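Local structure of multicopper oxidase (Uncultured bacterium, 4E9X) at residues V109-V113 against G114-M118; N51-S54 against L55-I59. The protein probably couples the one-electron oxidation of substrates to the reduction of molecular oxygen, using bound copper ions. All coordinates share one frame; numbering follows the deposited sequence.

Interaction 1: V109-V113 against G114-M118; sequences VNEHV and GVRGM. With CU (copper (II) ion), chain D.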
ATOM      1  N   VAL A 109      21.083   4.035  -2.030  1.00 16.18           N
ATOM      2  CA  VAL A 109      19.798   4.683  -1.753  1.00 15.59           C
ATOM      3  C   VAL A 109      19.070   4.227  -0.499  1.00 14.65           C
ATOM      4  O   VAL A 109      18.377   5.032   0.125  1.00 14.48           O
ATOM      5  CB  VAL A 109      18.832   4.551  -2.952  1.00 19.70           C
ATOM      6  CG1 VAL A 109      19.562   5.092  -4.186  1.00 25.87           C
ATOM      7  CG2 VAL A 109      18.284   3.169  -3.186  1.00 21.78           C
ATOM      8  N   ASN A 110      19.188   2.946  -0.146  1.00 12.62           N
ATOM      9  CA  ASN A 110      18.536   2.458   1.073  1.00 13.07           C
ATOM     10  C   ASN A 110      18.937   3.302   2.263  1.00 13.21           C
ATOM     11  O   ASN A 110      18.110   3.590   3.125  1.00 13.20           O
ATOM     12  CB  ASN A 110      18.836   0.968   1.297  1.00 13.92           C
ATOM     13  CG  ASN A 110      20.303   0.637   1.433  1.00 14.67           C
ATOM     14  OD1 ASN A 110      21.053   0.844   0.464  1.00 18.24           O
ATOM     15  ND2 ASN A 110      20.719   0.204   2.593  1.00 17.64           N
ATOM     16  N   GLU A 111      20.205   3.727   2.320  1.00 12.03           N
ATOM     17  CA  GLU A 111      20.641   4.571   3.417  1.00 11.59           C
ATOM     18  C   GLU A 111      20.477   6.034   3.080  1.00 10.50           C
ATOM     19  O   GLU A 111      19.927   6.828   3.877  1.00 11.54           O
ATOM     20  CB  GLU A 111      22.118   4.273   3.772  1.00 12.67           C
ATOM     21  CG  GLU A 111      22.585   5.162   4.920  1.00 13.83           C
ATOM     22  CD  GLU A 111      24.068   5.266   5.167  1.00 15.51           C
ATOM     23  OE1 GLU A 111      24.845   4.505   4.559  1.00 18.14           O
ATOM     24  OE2 GLU A 111      24.425   6.166   5.993  1.00 14.91           O
ATOM     25  N   HIS A 112      20.992   6.492   1.913  1.00 11.55           N
ATOM     26  CA  HIS A 112      21.063   7.922   1.654  1.00 10.99           C
ATOM     27  C   HIS A 112      19.670   8.540   1.529  1.00 10.77           C
ATOM     28  O   HIS A 112      19.451   9.646   2.034  1.00 11.41           O
ATOM     29  CB  HIS A 112      21.940   8.182   0.405  1.00 11.97           C
ATOM     30  CG  HIS A 112      23.409   7.967   0.657  1.00 13.22           C
ATOM     31  ND1 HIS A 112      24.365   8.522  -0.193  1.00 14.12           N
ATOM     32  CD2 HIS A 112      24.046   7.234   1.609  1.00 14.83           C
ATOM     33  CE1 HIS A 112      25.560   8.149   0.250  1.00 13.92           C
ATOM     34  NE2 HIS A 112      25.392   7.384   1.319  1.00 14.79           N
ATOM     35  N   VAL A 113      18.770   7.851   0.808  1.00 10.96           N
ATOM     36  CA  VAL A 113      17.406   8.329   0.654  1.00 10.50           C
ATOM     37  C   VAL A 113      16.591   7.871   1.845  1.00 10.12           C
ATOM     38  O   VAL A 113      15.771   8.635   2.366  1.00 11.21           O
ATOM     39  CB  VAL A 113      16.763   7.894  -0.683  1.00 11.90           C
ATOM     40  CG1 VAL A 113      15.340   8.393  -0.788  1.00 16.48           C
ATOM     41  CG2 VAL A 113      17.635   8.418  -1.839  1.00 13.64           C
ATOM     42  N   GLY A 114      16.827   6.668   2.343  1.00 10.24           N
ATOM     43  CA  GLY A 114      15.986   6.147   3.446  1.00 10.89           C
ATOM     44  C   GLY A 114      16.193   6.903   4.760  1.00 10.79           C
ATOM     45  O   GLY A 114      15.190   7.168   5.462  1.00 11.96           O
ATOM     46  N   VAL A 115      17.451   7.236   5.112  1.00 10.08           N
ATOM     47  CA  VAL A 115      17.683   7.914   6.433  1.00  9.97           C
ATOM     48  C   VAL A 115      18.604   9.105   6.355  1.00 10.48           C
ATOM     49  O   VAL A 115      18.778   9.681   7.442  1.00 11.88           O
ATOM     50  CB  VAL A 115      18.169   6.942   7.523  1.00 11.18           C
ATOM     51  CG1 VAL A 115      17.120   5.816   7.729  1.00 11.94           C
ATOM     52  CG2 VAL A 115      19.537   6.282   7.252  1.00 14.72           C
ATOM     53  N   ARG A 116      19.189   9.510   5.212  1.00 10.20           N
ATOM     54  CA  ARG A 116      20.128  10.623   5.249  1.00 10.20           C
ATOM     55  C   ARG A 116      19.577  11.863   4.567  1.00  9.69           C
ATOM     56  O   ARG A 116      20.317  12.819   4.348  1.00 10.55           O
ATOM     57  CB  ARG A 116      21.488  10.238   4.647  1.00 10.57           C
ATOM     58  CG  ARG A 116      22.160   9.078   5.363  1.00 11.61           C
ATOM     59  CD  ARG A 116      22.545   9.361   6.822  1.00 12.53           C
ATOM     60  NE  ARG A 116      22.969   8.049   7.390  1.00 12.02           N
ATOM     61  CZ  ARG A 116      22.963   7.809   8.685  1.00 12.61           C
ATOM     62  NH1 ARG A 116      22.662   8.746   9.613  1.00 11.96           N
ATOM     63  NH2 ARG A 116      23.284   6.578   9.108  1.00 13.07           N
ATOM     64  N   GLY A 117      18.277  11.898   4.309  1.00  9.14           N
ATOM     65  CA  GLY A 117      17.620  13.122   3.928  1.00  9.37           C
ATOM     66  C   GLY A 117      17.987  13.644   2.557  1.00  9.07           C
ATOM     67  O   GLY A 117      17.787  14.815   2.282  1.00  8.96           O
ATOM     68  N   MET A 118      18.503  12.763   1.662  1.00  8.71           N
ATOM     69  CA  MET A 118      18.972  13.253   0.346  1.00  9.54           C
ATOM     70  C   MET A 118      17.853  13.327  -0.663  1.00  8.60           C
ATOM     71  O   MET A 118      17.780  12.572  -1.646  1.00  9.91           O
ATOM     72  CB  MET A 118      20.073  12.296  -0.164  1.00 10.23           C
ATOM     73  CG  MET A 118      21.239  12.213   0.861  1.00 10.41           C
ATOM     74  SD  MET A 118      22.789  11.778   0.023  1.00 11.29           S
ATOM     75  CE  MET A 118      23.104  13.266  -0.948  1.00 12.90           C
TER
HETATM   76 CU    CU D1401      24.111   9.945  -1.577  0.90 12.49          CU
HETATM   77  O   HOH W   1      15.874  10.337   4.509  1.00 10.46           O

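Interaction 2: N51-S54 against L55-I59; sequences NNTS and LPHTI. With CU (copper (II) ion), chain D.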
ATOM      1  N   ASN A  51      29.960  18.225  -4.270  1.00 13.55           N
ATOM      2  CA  ASN A  51      29.860  17.296  -3.137  1.00 13.44           C
ATOM      3  C   ASN A  51      30.832  17.697  -2.026  1.00 14.38           C
ATOM      4  O   ASN A  51      32.038  17.398  -2.135  1.00 16.12           O
ATOM      5  CB  ASN A  51      30.194  15.885  -3.665  1.00 15.07           C
ATOM      6  CG  ASN A  51      30.104  14.818  -2.588  1.00 13.58           C
ATOM      7  OD1 ASN A  51      29.815  15.165  -1.427  1.00 14.83           O
ATOM      8  ND2 ASN A  51      30.303  13.572  -2.970  1.00 14.34           N
ATOM      9  N   ASN A  52      30.362  18.334  -0.955  1.00 14.77           N
ATOM     10  CA  ASN A  52      31.158  18.714   0.187  1.00 14.06           C
ATOM     11  C   ASN A  52      31.068  17.695   1.300  1.00 14.07           C
ATOM     12  O   ASN A  52      31.271  18.075   2.456  1.00 17.37           O
ATOM     13  CB  ASN A  52      30.827  20.117   0.689  1.00 14.64           C
ATOM     14  CG  ASN A  52      31.203  21.183  -0.346  1.00 16.45           C
ATOM     15  OD1 ASN A  52      32.204  21.057  -1.004  1.00 19.74           O
ATOM     16  ND2 ASN A  52      30.354  22.196  -0.508  1.00 19.97           N
ATOM     17  N   THR A  53      30.832  16.454   0.952  1.00 14.47           N
ATOM     18  CA  THR A  53      30.769  15.397   1.985  1.00 15.13           C
ATOM     19  C   THR A  53      31.916  14.412   1.751  1.00 14.16           C
ATOM     20  O   THR A  53      32.682  14.578   0.799  1.00 16.98           O
ATOM     21  CB  THR A  53      29.443  14.617   2.006  1.00 13.79           C
ATOM     22  OG1 THR A  53      29.479  13.641   0.923  1.00 13.85           O
ATOM     23  CG2 THR A  53      28.275  15.530   1.757  1.00 13.46           C
ATOM     24  N   SER A  54      32.029  13.433   2.630  1.00 15.30           N
ATOM     25  CA  SER A  54      33.078  12.426   2.609  1.00 16.70           C
ATOM     26  C   SER A  54      32.725  11.206   1.773  1.00 15.79           C
ATOM     27  O   SER A  54      33.580  10.332   1.719  1.00 19.15           O
ATOM     28  CB  SER A  54      33.374  11.925   4.047  1.00 20.65           C
ATOM     29  OG  SER A  54      32.119  11.477   4.649  1.00 25.62           O
ATOM     30  N   LEU A  55      31.552  11.179   1.131  1.00 17.49           N
ATOM     31  CA  LEU A  55      31.101   9.960   0.450  1.00 16.12           C
ATOM     32  C   LEU A  55      30.594  10.347  -0.928  1.00 14.99           C
ATOM     33  O   LEU A  55      30.203  11.498  -1.151  1.00 15.31           O
ATOM     34  CB  LEU A  55      29.969   9.298   1.217  1.00 17.58           C
ATOM     35  CG  LEU A  55      30.258   8.629   2.557  1.00 23.11           C
ATOM     36  CD1 LEU A  55      29.057   7.952   3.165  1.00 21.43           C
ATOM     37  CD2 LEU A  55      31.368   7.586   2.350  1.00 28.33           C
ATOM     38  N   PRO A  56      30.579   9.414  -1.889  1.00 15.31           N
ATOM     39  CA  PRO A  56      30.046   9.691  -3.196  1.00 14.29           C
ATOM     40  C   PRO A  56      28.504   9.769  -3.203  1.00 12.89           C
ATOM     41  O   PRO A  56      27.805   9.118  -2.410  1.00 13.84           O
ATOM     42  CB  PRO A  56      30.503   8.493  -4.027  1.00 15.95           C
ATOM     43  CG  PRO A  56      30.896   7.450  -3.050  1.00 24.39           C
ATOM     44  CD  PRO A  56      31.168   8.070  -1.728  1.00 20.04           C
ATOM     45  N   HIS A  57      28.035  10.608  -4.154  1.00 11.82           N
ATOM     46  CA  HIS A  57      26.585  10.791  -4.345  1.00 11.79           C
ATOM     47  C   HIS A  57      26.293  10.998  -5.829  1.00 10.86           C
ATOM     48  O   HIS A  57      27.223  11.208  -6.615  1.00 11.65           O
ATOM     49  CB  HIS A  57      26.098  12.050  -3.583  1.00 11.90           C
ATOM     50  CG  HIS A  57      26.373  11.990  -2.110  1.00 10.36           C
ATOM     51  ND1 HIS A  57      25.705  11.161  -1.244  1.00 10.98           N
ATOM     52  CD2 HIS A  57      27.310  12.669  -1.384  1.00 10.68           C
ATOM     53  CE1 HIS A  57      26.238  11.367  -0.018  1.00 11.19           C
ATOM     54  NE2 HIS A  57      27.226  12.282  -0.094  1.00 11.70           N
ATOM     55  N   THR A  58      25.005  11.046  -6.169  1.00 11.07           N
ATOM     56  CA  THR A  58      24.533  11.577  -7.445  1.00 11.75           C
ATOM     57  C   THR A  58      23.238  12.368  -7.194  1.00 11.04           C
ATOM     58  O   THR A  58      22.793  12.369  -6.045  1.00 12.60           O
ATOM     59  CB  THR A  58      24.202  10.503  -8.496  1.00 10.97           C
ATOM     60  OG1 THR A  58      23.180   9.647  -7.945  1.00 11.82           O
ATOM     61  CG2 THR A  58      25.422   9.644  -8.858  1.00 13.74           C
ATOM     62  N   ILE A  59      22.671  12.970  -8.217  1.00 11.09           N
ATOM     63  CA  ILE A  59      21.269  13.392  -8.093  1.00 10.69           C
ATOM     64  C   ILE A  59      20.510  12.797  -9.272  1.00 11.47           C
ATOM     65  O   ILE A  59      20.856  13.063 -10.423  1.00 11.49           O
ATOM     66  CB  ILE A  59      21.098  14.906  -8.067  1.00 10.69           C
ATOM     67  CG1 ILE A  59      21.973  15.599  -7.003  1.00 12.99           C
ATOM     68  CG2 ILE A  59      19.601  15.234  -7.821  1.00 11.60           C
ATOM     69  CD1 ILE A  59      21.654  17.116  -6.917  1.00 17.16           C
TER
HETATM   70 CU    CU D1401      24.111   9.945  -1.577  0.90 12.49          CU

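Interaction 1: V109-V113 against G114-M118
His112 and Met118 run side by side toward one copper ion. ND1 of the His112 ring binds it, 2.0 Å from the copper; SD of Met118 is a longer ligand, 2.8 Å from the same copper. CG of Met118 is anti to its carbonyl carbon (chi1 -58°) and chi2 is extended, which sets SD obliquely beside the His112 ring in a sulfur-aromatic contact, 4.4 Å from the ring centroid. Cys105 and His57 complete the site.

Backbone bonds shape the chain from the helix to Met118. Val115 N donates to Glu111 O over 2.8 Å, a regular helical bond. Gly114 N instead reaches back five residues to Val109 O. His112 O accepts from Met118 N at 3.3 Å and, weakly, from Arg116 N. Gly117 turns the chain with positive phi, and a water bridges its N to Val113 O.

The charged pair lies on another side of the turn. Glu111 extends its chain and offers the anti lone pair of OE2 to Arg116 NE, 2.8 Å away. The carboxylate and guanidinium planes stand 78° apart. Gly156 N also donates to OE2, and backbone carbonyls of Lys24, Val151 and Glu157 hold the guanidinium, so the buried ion pair has several polar partners, probably offsetting its burial.

Cysteine, histidine and methionine ligands (Cys105, His112, Met118) spaced along the chain after a strand are the hallmark of the type 1 copper site of a cupredoxin domain.

Interaction 2: N51-S54 against L55-I59
The backbone of Asn51-Ser54 leaves the end of strand 44-51, turns at Asn52 and Ser54, and comes back through extended Leu55 and Pro56, which brings His57 to 7.4 Å from Asn51, CA to CA.

Asn51 supports the turn with both ends of its amide. CG lies anti to the backbone N (chi1 -179°), which carries the amide into the loop. OD1 accepts from Thr53 N, forming an Asx turn. It also accepts from the Thr53 hydroxyl, with OG1 2.8 Å from OD1 and in the carbonyl plane, on a lone pair. At the other end ND2 donates to Leu55 O at 2.8 Å. This bond is nearly straight, at 176°, and lies in the amide plane. Ile83 O is a second acceptor for ND2.

Thr53 OG1, while donating to Asn51 OD1, accepts two hydrogen bonds. Leu55 N donates to it from 3.2 Å. His57 NE2 donates from 2.8 Å, with OG1 close to the plane of the ring at its edge; the bond is bent, at 138°. The Asn51 side chain crosses that of His57 at about a right angle, near the same edge.

The NE2 bond and the copper together fix the rotation of the imidazole. NE2 is held by the hydroxyl, while ND1 on the far side of the ring binds copper, with ND1 2.0 Å from the metal. Asn51 thus acts as a third layer behind Thr53. Phe26 meets the His57 ring edge-to-face. A histidine with ND1 on the metal and NE2 hydrogen-bonded is a regular feature of the type 1 copper site in cupredoxin domains.

The two contacts sit on the same copper ion, with centres 12 Å apart. Interaction 2 comes first along the chain, in the loop between strands 44-51 and 60-62. Interaction 1 follows, on helix 109-115 and the turn into strand 119-125. Both belong to the first of the two cupredoxin-like domains. They meet at the metal, where ND1 of His112 is 3.1 Å from ND1 of His57. Cys105, just after strand 101-104, supplies the remaining ligand. The site is therefore built from loops, a short helix and the turn after it. His104 and His106, on either side of Cys105 in sequence, line an oxygen pocket, consistent with electron transfer from this copper to that site.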